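Local coordinates for protein glutamate receptor 1 (Adineta vaga, PDB 4IO2) that probably acts as a ligand-gated ion channel of the glutamate receptor family, represented here by its glutamate-bound ligand-binding domain, at residues I12-A24 with T34-E46. Numbering follows the deposited sequence. Where two conformers were deposited one is given.
Sequences IGVIESVPFTIVA and TTKLTGYVLDLIE
Phe-20 turns the edge of its ring onto one face of Tyr-40 in a T-shaped stack, centroids 5.2 Å apart and planes at 76°; its CE1 sits over that face toward the rim, while Tyr-40 CE1 lies in the Phe-20 plane. Phe-242 makes a second edge-to-face pair with Phe-20. The rings sit where a beta hairpin, strands 22-25 and 35-38, runs into helix 40-52 in this periplasmic-binding-protein-like ligand-binding domain. Phe-20 also touches Asp-85, a glutamate-binding residue, which is consistent with a second-shell place for its ring, with Tyr-40 behind it. Tyr-40 CG stands anti to the backbone N (chi1 174°), which sends the side chain the same way as that of Phe-20 and offers its ring face to the Phe-20 edge; an alanine here would probably leave that edge without its aromatic face and freer to shift beside Asp-85. The first two amides of the helix are taken up by carbonyls of the facing loop, Tyr-40 N by Pro-19 O and Val-41 N by Phe-20 O at 2.8 Å. Gly-39, the N-cap, has to be glycine: a CB would clash with the carbonyls of Pro-19 and Phe-20. On the strand 9-14 side, Val-14 CG1 packs on Val-41 CG1 at 3.7 Å, and Ile-12 and Ile-45 meet tip to tip, joining the helix to the middle strand of a three-stranded parallel sheet. Along the hairpin, Ile-22 with Thr-38 and Ala-24 with Lys-36 are hydrogen-bonded antiparallel pairs; between them, on the other face, Val-23 CG2 meets Leu-37 CD2 at 3.7 Å. One water donates to Ile-22 O at 3.0 Å and hydrogen-bonds Thr-38 OG1, 2.8 Å away.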
ATOM      1  N   ILE A  12     -20.590   9.315   7.245  1.00 15.39           N
ATOM      2  CA  ILE A  12     -19.580   8.263   7.057  1.00 14.12           C
ATOM      3  C   ILE A  12     -20.269   6.920   6.879  1.00 15.37           C
ATOM      4  O   ILE A  12     -20.856   6.407   7.819  1.00 16.30           O
ATOM      5  CB  ILE A  12     -18.626   8.171   8.253  1.00 14.33           C
ATOM      6  CG1 ILE A  12     -17.987   9.513   8.534  1.00 15.40           C
ATOM      7  CG2 ILE A  12     -17.582   7.067   7.999  1.00 14.77           C
ATOM      8  CD1 ILE A  12     -17.040   9.537   9.745  1.00 18.93           C
ATOM      9  N   GLY A  13     -20.243   6.393   5.659  1.00 13.39           N
ATOM     10  CA  GLY A  13     -20.809   5.082   5.389  1.00 14.23           C
ATOM     11  C   GLY A  13     -19.863   3.981   5.869  1.00 14.63           C
ATOM     12  O   GLY A  13     -18.639   4.057   5.641  1.00 14.64           O
ATOM     13  N   VAL A  14     -20.437   3.001   6.566  1.00 13.26           N
ATOM     14  CA  VAL A  14     -19.721   1.820   7.012  1.00 14.27           C
ATOM     15  C   VAL A  14     -20.515   0.609   6.594  1.00 13.30           C
ATOM     16  O   VAL A  14     -21.692   0.707   6.240  1.00 15.05           O
ATOM     17  CB  VAL A  14     -19.434   1.837   8.542  1.00 13.29           C
ATOM     18  CG1 VAL A  14     -18.574   3.033   8.961  1.00 14.31           C
ATOM     19  CG2 VAL A  14     -20.681   1.807   9.387  1.00 13.53           C
ATOM     20  N   ILE A  15     -19.844  -0.541   6.555  1.00 13.00           N
ATOM     21  CA  ILE A  15     -20.450  -1.775   6.036  1.00 12.57           C
ATOM     22  C   ILE A  15     -20.055  -2.947   6.933  1.00 13.31           C
ATOM     23  O   ILE A  15     -18.907  -3.096   7.335  1.00 13.17           O
ATOM     24  CB  ILE A  15     -20.040  -1.984   4.552  1.00 12.62           C
ATOM     25  CG1 ILE A  15     -20.679  -3.220   3.953  1.00 13.76           C
ATOM     26  CG2 ILE A  15     -18.512  -2.007   4.337  1.00 13.05           C
ATOM     27  CD1 ILE A  15     -20.571  -3.312   2.438  1.00 16.34           C
ATOM     28  N   GLU A  16     -21.031  -3.768   7.285  1.00 13.17           N
ATOM     29  CA  GLU A  16     -20.791  -4.858   8.213  1.00 13.17           C
ATOM     30  C   GLU A  16     -19.713  -5.815   7.692  1.00 13.60           C
ATOM     31  O   GLU A  16     -19.813  -6.333   6.583  1.00 14.36           O
ATOM     32  CB  GLU A  16     -22.109  -5.612   8.490  1.00 16.33           C
ATOM     33  CG  GLU A  16     -21.973  -6.727   9.526  1.00 17.25           C
ATOM     34  CD  GLU A  16     -23.265  -7.394   9.921  1.00 26.06           C
ATOM     35  OE1 GLU A  16     -24.330  -6.994   9.409  1.00 32.42           O
ATOM     36  OE2 GLU A  16     -23.222  -8.343  10.752  1.00 27.62           O
ATOM     37  N   SER A  17     -18.741  -6.112   8.551  1.00 13.08           N
ATOM     38  CA  SER A  17     -17.663  -7.044   8.236  1.00 11.08           C
ATOM     39  C   SER A  17     -16.847  -7.235   9.508  1.00 11.00           C
ATOM     40  O   SER A  17     -16.084  -6.347   9.877  1.00 12.24           O
ATOM     41  CB  SER A  17     -16.757  -6.495   7.159  1.00 11.49           C
ATOM     42  OG  SER A  17     -15.793  -7.467   6.845  1.00 13.97           O
ATOM     43  N   VAL A  18     -17.009  -8.355  10.206  1.00 12.55           N
ATOM     44  CA  VAL A  18     -16.265  -8.577  11.417  0.82 12.54           C
ATOM     45  C   VAL A  18     -14.817  -8.816  11.122  1.00 12.36           C
ATOM     46  O   VAL A  18     -14.488  -9.537  10.199  1.00 12.53           O
ATOM     47  CB  VAL A  18     -16.860  -9.709  12.315  0.82 13.30           C
ATOM     48  CG1 VAL A  18     -18.306  -9.445  12.614  0.82 15.26           C
ATOM     49  CG2 VAL A  18     -16.723 -11.133  11.687  0.82 14.92           C
ATOM     50  N   PRO A  19     -13.901  -8.227  11.933  1.00 11.50           N
ATOM     51  CA  PRO A  19     -14.015  -7.324  13.087  1.00 12.07           C
ATOM     52  C   PRO A  19     -13.745  -5.849  12.724  1.00 11.88           C
ATOM     53  O   PRO A  19     -13.395  -5.056  13.602  1.00 12.98           O
ATOM     54  CB  PRO A  19     -12.937  -7.875  14.008  1.00 13.51           C
ATOM     55  CG  PRO A  19     -11.798  -8.121  13.003  1.00 12.15           C
ATOM     56  CD  PRO A  19     -12.492  -8.629  11.746  1.00 12.59           C
ATOM     57  N   PHE A  20     -13.904  -5.490  11.448  1.00 11.72           N
ATOM     58  CA  PHE A  20     -13.845  -4.097  11.014  1.00 11.22           C
ATOM     59  C   PHE A  20     -15.040  -3.319  11.535  1.00 12.19           C
ATOM     60  O   PHE A  20     -14.861  -2.275  12.208  1.00 12.97           O
ATOM     61  CB  PHE A  20     -13.772  -4.016   9.492  1.00 10.63           C
ATOM     62  CG  PHE A  20     -12.374  -4.237   8.919  1.00 10.54           C
ATOM     63  CD1 PHE A  20     -11.377  -3.316   9.162  1.00 13.19           C
ATOM     64  CD2 PHE A  20     -12.063  -5.379   8.211  1.00 10.71           C
ATOM     65  CE1 PHE A  20     -10.091  -3.500   8.634  1.00 14.28           C
ATOM     66  CE2 PHE A  20     -10.788  -5.591   7.678  1.00 11.76           C
ATOM     67  CZ  PHE A  20      -9.811  -4.646   7.900  1.00 13.07           C
ATOM     68  N   THR A  21     -16.250  -3.799  11.220  1.00 11.70           N
ATOM     69  CA  THR A  21     -17.482  -3.178  11.620  1.00 11.93           C
ATOM     70  C   THR A  21     -18.396  -4.294  12.089  1.00 14.09           C
ATOM     71  O   THR A  21     -18.870  -5.106  11.304  1.00 15.02           O
ATOM     72  CB  THR A  21     -18.128  -2.336  10.476  1.00 13.37           C
ATOM     73  OG1 THR A  21     -17.250  -1.241  10.200  1.00 13.62           O
ATOM     74  CG2 THR A  21     -19.499  -1.810  10.863  1.00 15.31           C
ATOM     75  N   ILE A  22     -18.603  -4.311  13.401  1.00 14.79           N
ATOM     76  CA  ILE A  22     -19.334  -5.364  14.081  1.00 15.23           C
ATOM     77  C   ILE A  22     -20.672  -4.798  14.522  1.00 17.80           C
ATOM     78  O   ILE A  22     -20.709  -3.792  15.210  1.00 18.86           O
ATOM     79  CB  ILE A  22     -18.582  -5.819  15.329  1.00 16.47           C
ATOM     80  CG1 ILE A  22     -17.163  -6.293  14.955  1.00 16.48           C
ATOM     81  CG2 ILE A  22     -19.360  -6.938  16.027  1.00 19.06           C
ATOM     82  CD1 ILE A  22     -16.196  -6.383  16.169  1.00 19.01           C
ATOM     83  N   VAL A  23     -21.760  -5.426  14.094  1.00 17.76           N
ATOM     84  CA  VAL A  23     -23.114  -4.925  14.315  1.00 18.74           C
ATOM     85  C   VAL A  23     -23.781  -5.797  15.379  1.00 21.40           C
ATOM     86  O   VAL A  23     -23.868  -7.020  15.215  1.00 25.43           O
ATOM     87  CB  VAL A  23     -23.909  -4.960  12.985  1.00 19.42           C
ATOM     88  CG1 VAL A  23     -25.373  -4.504  13.183  1.00 23.33           C
ATOM     89  CG2 VAL A  23     -23.187  -4.126  11.926  1.00 20.28           C
ATOM     90  N   ALA A  24     -24.246  -5.174  16.457  1.00 22.88           N
ATOM     91  CA  ALA A  24     -25.018  -5.857  17.487  1.00 26.17           C
ATOM     92  C   ALA A  24     -26.397  -5.232  17.674  1.00 27.14           C
ATOM     93  O   ALA A  24     -26.538  -4.014  17.658  1.00 27.10           O
ATOM     94  CB  ALA A  24     -24.261  -5.789  18.815  1.00 27.46           C
ATOM     95  N   THR A  34     -32.103  -1.226  19.561  1.00 36.43           N
ATOM     96  CA  THR A  34     -31.119  -0.326  18.980  1.00 30.79           C
ATOM     97  C   THR A  34     -29.899  -1.095  18.478  1.00 26.70           C
ATOM     98  O   THR A  34     -29.665  -2.245  18.864  1.00 28.79           O
ATOM     99  CB  THR A  34     -30.668   0.708  19.997  1.00 32.87           C
ATOM    100  OG1 THR A  34     -30.123   0.043  21.154  1.00 35.90           O
ATOM    101  CG2 THR A  34     -31.862   1.599  20.391  1.00 33.77           C
ATOM    102  N   THR A  35     -29.150  -0.457  17.595  1.00 24.92           N
ATOM    103  CA  THR A  35     -28.016  -1.083  16.968  1.00 24.34           C
ATOM    104  C   THR A  35     -26.765  -0.479  17.543  1.00 24.03           C
ATOM    105  O   THR A  35     -26.657   0.753  17.657  1.00 27.18           O
ATOM    106  CB  THR A  35     -28.030  -0.817  15.463  1.00 27.96           C
ATOM    107  OG1 THR A  35     -29.230  -1.375  14.916  1.00 31.93           O
ATOM    108  CG2 THR A  35     -26.819  -1.429  14.794  1.00 28.93           C
ATOM    109  N   LYS A  36     -25.807  -1.335  17.879  1.00 23.29           N
ATOM    110  CA  LYS A  36     -24.521  -0.853  18.357  0.57 23.84           C
ATOM    111  C   LYS A  36     -23.435  -1.311  17.419  1.00 20.17           C
ATOM    112  O   LYS A  36     -23.443  -2.456  16.958  1.00 21.62           O
ATOM    113  CB  LYS A  36     -24.199  -1.382  19.750  0.57 29.08           C
ATOM    114  CG  LYS A  36     -25.002  -0.786  20.881  0.57 32.41           C
ATOM    115  CD  LYS A  36     -24.634  -1.504  22.162  0.57 34.47           C
ATOM    116  CE  LYS A  36     -25.530  -1.100  23.273  0.57 36.94           C
ATOM    117  NZ  LYS A  36     -25.424   0.336  23.409  0.57 38.08           N
ATOM    118  N   LEU A  37     -22.522  -0.404  17.120  1.00 19.40           N
ATOM    119  CA  LEU A  37     -21.389  -0.678  16.241  1.00 18.03           C
ATOM    120  C   LEU A  37     -20.075  -0.571  16.995  1.00 18.43           C
ATOM    121  O   LEU A  37     -19.866   0.365  17.766  1.00 20.10           O
ATOM    122  CB  LEU A  37     -21.315   0.345  15.119  1.00 20.73           C
ATOM    123  CG  LEU A  37     -22.559   0.533  14.267  1.00 20.74           C
ATOM    124  CD1 LEU A  37     -22.275   1.587  13.205  1.00 23.43           C
ATOM    125  CD2 LEU A  37     -22.984  -0.812  13.664  1.00 21.51           C
ATOM    126  N   THR A  38     -19.213  -1.550  16.780  1.00 17.39           N
ATOM    127  CA  THR A  38     -17.866  -1.584  17.332  1.00 16.41           C
ATOM    128  C   THR A  38     -16.917  -2.110  16.243  1.00 15.01           C
ATOM    129  O   THR A  38     -17.370  -2.612  15.207  1.00 18.12           O
ATOM    130  CB  THR A  38     -17.758  -2.490  18.577  1.00 18.88           C
ATOM    131  OG1 THR A  38     -18.179  -3.829  18.241  1.00 21.52           O
ATOM    132  CG2 THR A  38     -18.636  -1.954  19.732  1.00 19.68           C
ATOM    133  N   GLY A  39     -15.624  -2.000  16.476  1.00 14.75           N
ATOM    134  CA  GLY A  39     -14.634  -2.614  15.632  1.00 14.55           C
ATOM    135  C   GLY A  39     -13.530  -1.662  15.221  1.00 14.18           C
ATOM    136  O   GLY A  39     -13.500  -0.488  15.616  1.00 14.30           O
ATOM    137  N   TYR A  40     -12.578  -2.191  14.447  1.00 13.38           N
ATOM    138  CA  TYR A  40     -11.468  -1.415  13.925  1.00 12.92           C
ATOM    139  C   TYR A  40     -11.943  -0.102  13.281  1.00 11.97           C
ATOM    140  O   TYR A  40     -11.338   0.941  13.515  1.00 12.77           O
ATOM    141  CB  TYR A  40     -10.719  -2.293  12.900  1.00 11.82           C
ATOM    142  CG  TYR A  40      -9.591  -1.655  12.120  1.00 12.38           C
ATOM    143  CD1 TYR A  40      -9.833  -0.700  11.144  1.00 12.74           C
ATOM    144  CD2 TYR A  40      -8.285  -2.011  12.354  1.00 13.99           C
ATOM    145  CE1 TYR A  40      -8.812  -0.177  10.403  1.00 14.71           C
ATOM    146  CE2 TYR A  40      -7.249  -1.456  11.640  1.00 15.45           C
ATOM    147  CZ  TYR A  40      -7.532  -0.526  10.652  1.00 15.88           C
ATOM    148  OH  TYR A  40      -6.509   0.038   9.917  1.00 18.64           O
ATOM    149  N   VAL A  41     -12.979  -0.169  12.451  1.00 11.08           N
ATOM    150  CA  VAL A  41     -13.434   1.024  11.737  1.00 11.68           C
ATOM    151  C   VAL A  41     -13.934   2.079  12.696  1.00 11.78           C
ATOM    152  O   VAL A  41     -13.668   3.278  12.515  1.00 12.49           O
ATOM    153  CB  VAL A  41     -14.536   0.652  10.712  1.00 12.14           C
ATOM    154  CG1 VAL A  41     -15.324   1.839  10.199  1.00 13.28           C
ATOM    155  CG2 VAL A  41     -13.894  -0.154   9.591  1.00 12.34           C
ATOM    156  N   LEU A  42     -14.715   1.677  13.678  1.00 12.93           N
ATOM    157  CA  LEU A  42     -15.280   2.640  14.635  1.00 14.31           C
ATOM    158  C   LEU A  42     -14.159   3.279  15.453  1.00 14.00           C
ATOM    159  O   LEU A  42     -14.171   4.490  15.716  1.00 14.90           O
ATOM    160  CB  LEU A  42     -16.294   1.947  15.539  1.00 15.79           C
ATOM    161  CG  LEU A  42     -17.667   1.628  14.909  1.00 17.48           C
ATOM    162  CD1 LEU A  42     -18.433   2.896  14.495  1.00 20.75           C
ATOM    163  CD2 LEU A  42     -17.585   0.661  13.707  1.00 19.43           C
ATOM    164  N   ASP A  43     -13.148   2.486  15.825  1.00 14.72           N
ATOM    165  CA  ASP A  43     -12.027   3.057  16.553  1.00 13.94           C
ATOM    166  C   ASP A  43     -11.223   4.020  15.654  1.00 14.36           C
ATOM    167  O   ASP A  43     -10.737   5.078  16.101  1.00 15.22           O
ATOM    168  CB  ASP A  43     -11.069   1.973  17.099  1.00 14.82           C
ATOM    169  CG  ASP A  43     -11.642   1.163  18.221  1.00 16.31           C
ATOM    170  OD1 ASP A  43     -12.748   1.449  18.733  1.00 19.50           O
ATOM    171  OD2 ASP A  43     -10.890   0.251  18.671  1.00 18.38           O
ATOM    172  N   LEU A  44     -11.042   3.648  14.396  1.00 13.07           N
ATOM    173  CA  LEU A  44     -10.332   4.508  13.449  1.00 12.54           C
ATOM    174  C   LEU A  44     -11.068   5.862  13.290  1.00 13.89           C
ATOM    175  O   LEU A  44     -10.431   6.921  13.278  1.00 14.05           O
ATOM    176  CB  LEU A  44     -10.186   3.791  12.092  1.00 12.29           C
ATOM    177  CG  LEU A  44      -9.559   4.632  10.987  1.00 13.49           C
ATOM    178  CD1 LEU A  44      -8.169   5.165  11.365  1.00 15.33           C
ATOM    179  CD2 LEU A  44      -9.531   3.853   9.707  1.00 14.58           C
ATOM    180  N   ILE A  45     -12.401   5.837  13.159  1.00 12.67           N
ATOM    181  CA  ILE A  45     -13.167   7.068  13.049  1.00 13.63           C
ATOM    182  C   ILE A  45     -12.897   7.957  14.274  1.00 16.83           C
ATOM    183  O   ILE A  45     -12.738   9.153  14.140  1.00 17.09           O
ATOM    184  CB  ILE A  45     -14.675   6.753  12.917  1.00 14.36           C
ATOM    185  CG1 ILE A  45     -14.955   6.172  11.527  1.00 13.27           C
ATOM    186  CG2 ILE A  45     -15.533   7.976  13.158  1.00 16.72           C
ATOM    187  CD1 ILE A  45     -16.318   5.438  11.402  1.00 15.88           C
ATOM    188  N   GLU A  46     -12.887   7.384  15.466  1.00 16.40           N
ATOM    189  CA  GLU A  46     -12.602   8.157  16.661  0.52 18.67           C
ATOM    190  C   GLU A  46     -11.190   8.767  16.660  1.00 17.62           C
ATOM    191  O   GLU A  46     -11.011   9.922  17.050  1.00 19.22           O
ATOM    192  CB  GLU A  46     -12.826   7.305  17.906  0.52 20.93           C
ATOM    193  CG  GLU A  46     -12.561   8.013  19.223  0.52 24.90           C
ATOM    194  CD  GLU A  46     -13.361   9.300  19.388  0.52 28.27           C
ATOM    195  OE1 GLU A  46     -14.421   9.458  18.738  0.52 26.95           O
ATOM    196  OE2 GLU A  46     -12.918  10.162  20.179  0.52 29.85           O
TER
HETATM  197  O   HOH W   1     -20.928  -4.301  18.203  1.00 23.03           O